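Local coordinates for Lmo0131 protein (Listeria monocytogenes, PDB 4Q6J) that is of unknown function but may hydrolyse cyclic diguanylate, as a phosphodiesterase with an EAL domain, at residues A65-A77 with I90-Y104. Residues are numbered along the deposited sequence; the frame is centred on the assembly and turned at random. Where two conformers were deposited one is given.
Sequences ATREMQDFVAETA and ISINIPAHYVASSTY. With EDO (1,2-ethanediol), chain P; ACY (acetic acid), chain S; ACY (acetic acid), chain C.
Helix 66-77 runs back along strand 90-95 at 166° between their axes, 8.6 Å apart at closest approach, the CA of Ala-74 lying nearest that of Ile-92 and the CA of Gln-70 nearest that of Ile-94. Ile-92 carries the apolar part: its CG2 meets Ala-77 CB at 3.4 Å, closer than two methyl groups normally settle, and Val-73 CG1 at 3.6 Å. Its CG1 is wedged between the two backbone neighbours of CA, directing CD1 to Ala-74 CB. Helix 66-83 leads into strand 89-95, which lies parallel between strands 35-45 and 122-127; this is the alternating helix-strand order of the TIM-barrel-like EAL fold, with the helix on the outer side of the strand. Gln-70 CG sits over the ring face of Tyr-98, which follows the strand, 4.0 Å from the centroid and 13° off the normal, a CH-pi contact. Arg-67 CD reaches the edge of the same ring. The Arg-67 guanidinium meets the edge of Tyr-104 instead, CZ to CD1 3.7 Å with the planes 87° apart, while its NE grips Asp-71 OD1 in a 2.6 Å salt bridge. One water joins the segments, accepting from Tyr-104 OH at 2.7 Å and donating to Gln-70 O at 3.1 Å.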
loop_
_atom_site.group_PDB
_atom_site.type_symbol
_atom_site.label_atom_id
_atom_site.label_comp_id
_atom_site.label_asym_id
_atom_site.label_seq_id
_atom_site.Cartn_x
_atom_site.Cartn_y
_atom_site.Cartn_z
ATOM N N ALA B 65 -11.869 8.552 16.686
ATOM C CA ALA B 65 -11.313 9.125 17.923
ATOM C C ALA B 65 -9.857 9.625 17.806
ATOM O O ALA B 65 -9.248 10.043 18.793
ATOM C CB ALA B 65 -11.431 8.111 19.074
ATOM N N THR B 66 -9.336 9.621 16.587
ATOM C CA THR B 66 -7.948 9.972 16.345
ATOM C C THR B 66 -7.656 11.387 16.834
ATOM O O THR B 66 -6.574 11.651 17.295
ATOM C CB THR B 66 -7.496 9.844 14.861
ATOM O OG1 THR B 66 -8.418 10.492 14.000
ATOM C CG2 THR B 66 -7.346 8.395 14.444
ATOM N N ARG B 67 -8.616 12.293 16.717
ATOM C CA ARG B 67 -8.366 13.654 17.122
ATOM C C ARG B 67 -8.205 13.781 18.633
ATOM O O ARG B 67 -7.266 14.439 19.093
ATOM C CB ARG B 67 -9.420 14.603 16.595
ATOM C CG ARG B 67 -9.123 16.045 16.972
ATOM C CD ARG B 67 -7.712 16.490 16.640
ATOM N NE ARG B 67 -7.493 17.816 17.200
ATOM C CZ ARG B 67 -7.759 18.960 16.571
ATOM N NH1 ARG B 67 -8.216 18.971 15.325
ATOM N NH2 ARG B 67 -7.550 20.111 17.186
ATOM N N GLU B 68 -9.118 13.150 19.376
ATOM C CA GLU B 68 -9.070 13.062 20.838
ATOM C C GLU B 68 -7.713 12.559 21.316
ATOM O O GLU B 68 -7.121 13.083 22.251
ATOM C CB GLU B 68 -10.144 12.087 21.351
ATOM C CG GLU B 68 -11.568 12.649 21.391
ATOM C CD GLU B 68 -12.421 12.267 20.183
ATOM O OE1 GLU B 68 -13.652 12.260 20.339
ATOM O OE2 GLU B 68 -11.879 12.000 19.086
HETATM N N MSE B 69 -7.228 11.520 20.661
HETATM C CA MSE B 69 -6.033 10.858 21.093
HETATM C C MSE B 69 -4.831 11.772 20.894
HETATM O O MSE B 69 -4.040 11.955 21.824
HETATM C CB MSE B 69 -5.878 9.512 20.373
HETATM C CG MSE B 69 -4.948 8.555 21.075
HETATM SE SE MSE B 69 -4.340 7.125 19.913
HETATM C CE MSE B 69 -4.219 8.194 18.324
ATOM N N GLN B 70 -4.715 12.363 19.701
ATOM C CA GLN B 70 -3.627 13.310 19.402
ATOM C C GLN B 70 -3.628 14.444 20.396
ATOM O O GLN B 70 -2.600 14.792 20.929
ATOM C CB GLN B 70 -3.720 13.901 17.979
ATOM C CG GLN B 70 -3.389 12.970 16.867
ATOM C CD GLN B 70 -2.041 12.273 17.003
ATOM O OE1 GLN B 70 -1.034 12.854 17.431
ATOM N NE2 GLN B 70 -2.027 11.008 16.643
ATOM N N ASP B 71 -4.814 15.011 20.628
ATOM C CA ASP B 71 -4.970 16.127 21.537
ATOM C C ASP B 71 -4.469 15.717 22.924
ATOM O O ASP B 71 -3.685 16.432 23.548
ATOM C CB ASP B 71 -6.441 16.595 21.576
ATOM C CG ASP B 71 -6.872 17.406 20.325
ATOM O OD1 ASP B 71 -6.066 17.698 19.419
ATOM O OD2 ASP B 71 -8.063 17.768 20.250
ATOM N N PHE B 72 -4.900 14.544 23.382
ATOM C CA PHE B 72 -4.437 13.988 24.649
ATOM C C PHE B 72 -2.906 13.949 24.685
ATOM O O PHE B 72 -2.277 14.467 25.607
ATOM C CB PHE B 72 -4.995 12.563 24.883
ATOM C CG PHE B 72 -4.344 11.852 26.064
ATOM C CD1 PHE B 72 -4.865 11.962 27.340
ATOM C CD2 PHE B 72 -3.179 11.120 25.903
ATOM C CE1 PHE B 72 -4.235 11.332 28.410
ATOM C CE2 PHE B 72 -2.561 10.515 26.960
ATOM C CZ PHE B 72 -3.073 10.618 28.201
ATOM N N VAL B 73 -2.323 13.308 23.673
ATOM C CA VAL B 73 -0.878 13.153 23.560
ATOM C C VAL B 73 -0.179 14.517 23.625
ATOM O O VAL B 73 0.752 14.687 24.378
ATOM C CB VAL B 73 -0.528 12.372 22.268
ATOM C CG1 VAL B 73 0.928 12.431 21.940
ATOM C CG2 VAL B 73 -0.994 10.936 22.421
ATOM N N ALA B 74 -0.655 15.495 22.872
ATOM C CA ALA B 74 0.012 16.778 22.869
ATOM C C ALA B 74 -0.134 17.530 24.188
ATOM O O ALA B 74 0.827 18.107 24.697
ATOM C CB ALA B 74 -0.468 17.608 21.739
ATOM N N GLU B 75 -1.332 17.539 24.742
ATOM C CA GLU B 75 -1.534 18.268 25.981
ATOM C C GLU B 75 -0.810 17.665 27.181
ATOM O O GLU B 75 -0.224 18.379 27.987
ATOM C CB GLU B 75 -3.019 18.422 26.241
ATOM C CG GLU B 75 -3.638 19.058 25.051
ATOM C CD GLU B 75 -5.112 19.343 25.190
ATOM O OE1 GLU B 75 -5.649 19.247 26.323
ATOM O OE2 GLU B 75 -5.730 19.674 24.147
ATOM N N THR B 76 -0.870 16.347 27.289
ATOM C CA THR B 76 -0.158 15.628 28.320
ATOM C C THR B 76 1.344 15.871 28.197
ATOM O O THR B 76 2.016 16.112 29.194
ATOM C CB THR B 76 -0.421 14.136 28.203
ATOM O OG1 THR B 76 -1.815 13.940 28.245
ATOM C CG2 THR B 76 0.219 13.375 29.329
ATOM N N ALA B 77 1.862 15.828 26.973
ATOM C CA ALA B 77 3.296 16.034 26.756
ATOM C C ALA B 77 3.708 17.456 27.130
ATOM O O ALA B 77 4.729 17.668 27.770
ATOM C CB ALA B 77 3.690 15.740 25.323
ATOM N N ILE B 90 10.646 16.004 25.172
ATOM C CA ILE B 90 9.662 14.937 25.033
ATOM C C ILE B 90 9.087 14.981 23.626
ATOM O O ILE B 90 8.675 16.035 23.163
ATOM C CB ILE B 90 8.527 15.040 26.078
ATOM C CG1 ILE B 90 9.106 14.928 27.498
ATOM C CG2 ILE B 90 7.461 13.964 25.821
ATOM C CD1 ILE B 90 8.082 14.905 28.597
ATOM N N SER B 91 9.078 13.838 22.945
ATOM C CA SER B 91 8.476 13.759 21.604
ATOM C C SER B 91 7.031 13.267 21.631
ATOM O O SER B 91 6.647 12.528 22.538
ATOM C CB SER B 91 9.294 12.869 20.666
ATOM O OG SER B 91 9.286 11.550 21.123
ATOM N N ILE B 92 6.248 13.689 20.633
ATOM C CA ILE B 92 4.920 13.137 20.379
ATOM C C ILE B 92 4.831 12.639 18.946
ATOM O O ILE B 92 5.369 13.254 18.029
ATOM C CB ILE B 92 3.772 14.152 20.616
ATOM C CG1 ILE B 92 3.899 15.348 19.687
ATOM C CG2 ILE B 92 3.734 14.610 22.065
ATOM C CD1 ILE B 92 2.925 16.444 20.022
ATOM N N ASN B 93 4.145 11.519 18.776
ATOM C CA ASN B 93 3.969 10.925 17.474
ATOM C C ASN B 93 2.801 11.566 16.789
ATOM O O ASN B 93 1.683 11.539 17.304
ATOM C CB ASN B 93 3.725 9.428 17.624
ATOM C CG ASN B 93 4.937 8.710 18.127
ATOM O OD1 ASN B 93 6.058 9.197 17.993
ATOM N ND2 ASN B 93 4.734 7.564 18.722
ATOM N N ILE B 94 3.050 12.159 15.634
ATOM C CA ILE B 94 1.971 12.710 14.847
ATOM C C ILE B 94 2.042 12.093 13.467
ATOM O O ILE B 94 3.050 12.195 12.784
ATOM C CB ILE B 94 2.076 14.218 14.723
ATOM C CG1 ILE B 94 2.019 14.849 16.112
ATOM C CG2 ILE B 94 0.938 14.756 13.873
ATOM C CD1 ILE B 94 2.218 16.306 16.104
ATOM N N PRO B 95 0.977 11.408 13.067
ATOM C CA PRO B 95 0.858 10.793 11.745
ATOM C C PRO B 95 1.075 11.796 10.625
ATOM O O PRO B 95 0.676 12.952 10.743
ATOM C CB PRO B 95 -0.596 10.322 11.723
ATOM C CG PRO B 95 -0.970 10.155 13.134
ATOM C CD PRO B 95 -0.230 11.214 13.881
ATOM N N ALA B 96 1.698 11.341 9.545
ATOM C CA ALA B 96 1.959 12.190 8.396
ATOM C C ALA B 96 0.713 12.971 7.915
ATOM O O ALA B 96 0.811 14.140 7.608
ATOM C CB ALA B 96 2.568 11.371 7.278
ATOM N N HIS B 97 -0.434 12.298 7.852
ATOM C CA HIS B 97 -1.737 12.925 7.558
ATOM C C HIS B 97 -2.020 14.189 8.375
ATOM O O HIS B 97 -2.471 15.197 7.846
ATOM C CB HIS B 97 -2.886 11.912 7.771
ATOM C CG HIS B 97 -4.254 12.540 7.886
ATOM N ND1 HIS B 97 -4.993 12.934 6.787
ATOM C CD2 HIS B 97 -5.014 12.829 8.969
ATOM C CE1 HIS B 97 -6.138 13.452 7.193
ATOM N NE2 HIS B 97 -6.179 13.400 8.511
ATOM N N TYR B 98 -1.771 14.098 9.678
ATOM C CA TYR B 98 -1.956 15.217 10.603
ATOM C C TYR B 98 -0.921 16.339 10.387
ATOM O O TYR B 98 -1.250 17.502 10.453
ATOM C CB TYR B 98 -1.856 14.720 12.034
ATOM C CG TYR B 98 -3.173 14.416 12.656
ATOM C CD1 TYR B 98 -3.831 15.361 13.413
ATOM C CD2 TYR B 98 -3.772 13.190 12.486
ATOM C CE1 TYR B 98 -5.046 15.098 13.973
ATOM C CE2 TYR B 98 -4.994 12.913 13.051
ATOM C CZ TYR B 98 -5.623 13.883 13.790
ATOM O OH TYR B 98 -6.844 13.646 14.348
ATOM N N VAL B 99 0.330 15.970 10.119
ATOM C CA VAL B 99 1.353 16.960 9.832
ATOM C C VAL B 99 1.014 17.753 8.561
ATOM O O VAL B 99 1.298 18.945 8.458
ATOM C CB VAL B 99 2.767 16.325 9.764
ATOM C CG1 VAL B 99 3.801 17.355 9.333
ATOM C CG2 VAL B 99 3.152 15.713 11.121
ATOM N N ALA B 100 0.361 17.086 7.618
ATOM C CA ALA B 100 0.037 17.703 6.339
ATOM C C ALA B 100 -1.286 18.451 6.367
ATOM O O ALA B 100 -1.678 19.050 5.371
ATOM C CB ALA B 100 0.024 16.667 5.240
ATOM N N SER B 101 -1.972 18.393 7.505
ATOM C CA SER B 101 -3.210 19.140 7.728
ATOM C C SER B 101 -2.932 20.529 8.303
ATOM O O SER B 101 -2.504 20.668 9.432
ATOM C CB SER B 101 -4.154 18.385 8.677
ATOM O OG SER B 101 -5.234 19.199 9.094
ATOM N N SER B 102 -3.193 21.560 7.521
ATOM C CA SER B 102 -2.968 22.897 8.009
ATOM C C SER B 102 -3.919 23.179 9.136
ATOM O O SER B 102 -3.569 23.852 10.075
ATOM C CB SER B 102 -3.141 23.920 6.905
ATOM O OG SER B 102 -2.182 23.673 5.916
ATOM N N THR B 103 -5.122 22.654 9.047
ATOM C CA THR B 103 -6.090 22.919 10.075
ATOM C C THR B 103 -5.631 22.345 11.423
ATOM O O THR B 103 -5.690 23.020 12.450
ATOM C CB THR B 103 -7.456 22.407 9.650
ATOM O OG1 THR B 103 -7.976 23.258 8.613
ATOM C CG2 THR B 103 -8.387 22.423 10.808
ATOM N N TYR B 104 -5.137 21.112 11.420
ATOM C CA TYR B 104 -4.565 20.569 12.647
ATOM C C TYR B 104 -3.311 21.307 13.053
ATOM O O TYR B 104 -3.130 21.615 14.198
ATOM C CB TYR B 104 -4.214 19.085 12.543
ATOM C CG TYR B 104 -3.634 18.625 13.857
ATOM C CD1 TYR B 104 -4.444 18.474 14.950
ATOM C CD2 TYR B 104 -2.266 18.407 14.018
ATOM C CE1 TYR B 104 -3.931 18.091 16.158
ATOM C CE2 TYR B 104 -1.744 18.026 15.235
ATOM C CZ TYR B 104 -2.582 17.882 16.303
ATOM O OH TYR B 104 -2.105 17.531 17.545
HETATM C C1 EDO P . -2.824 20.222 21.151
HETATM O O1 EDO P . -3.682 19.715 22.179
HETATM C C2 EDO P . -3.231 19.780 19.738
HETATM O O2 EDO P . -3.551 18.383 19.609
HETATM C C ACY S . -5.822 20.991 5.220
HETATM O O ACY S . -6.134 21.739 6.151
HETATM O OXT ACY S . -6.633 20.195 4.726
HETATM C CH3 ACY S . -4.426 21.013 4.685
HETATM C C ACY C . -8.039 19.735 6.904
HETATM O O ACY C . -8.366 20.866 6.532
HETATM O OXT ACY C . -6.851 19.423 7.068
HETATM C CH3 ACY C . -9.088 18.697 7.136
HETATM O O HOH W 1 -0.620 15.552 18.688
#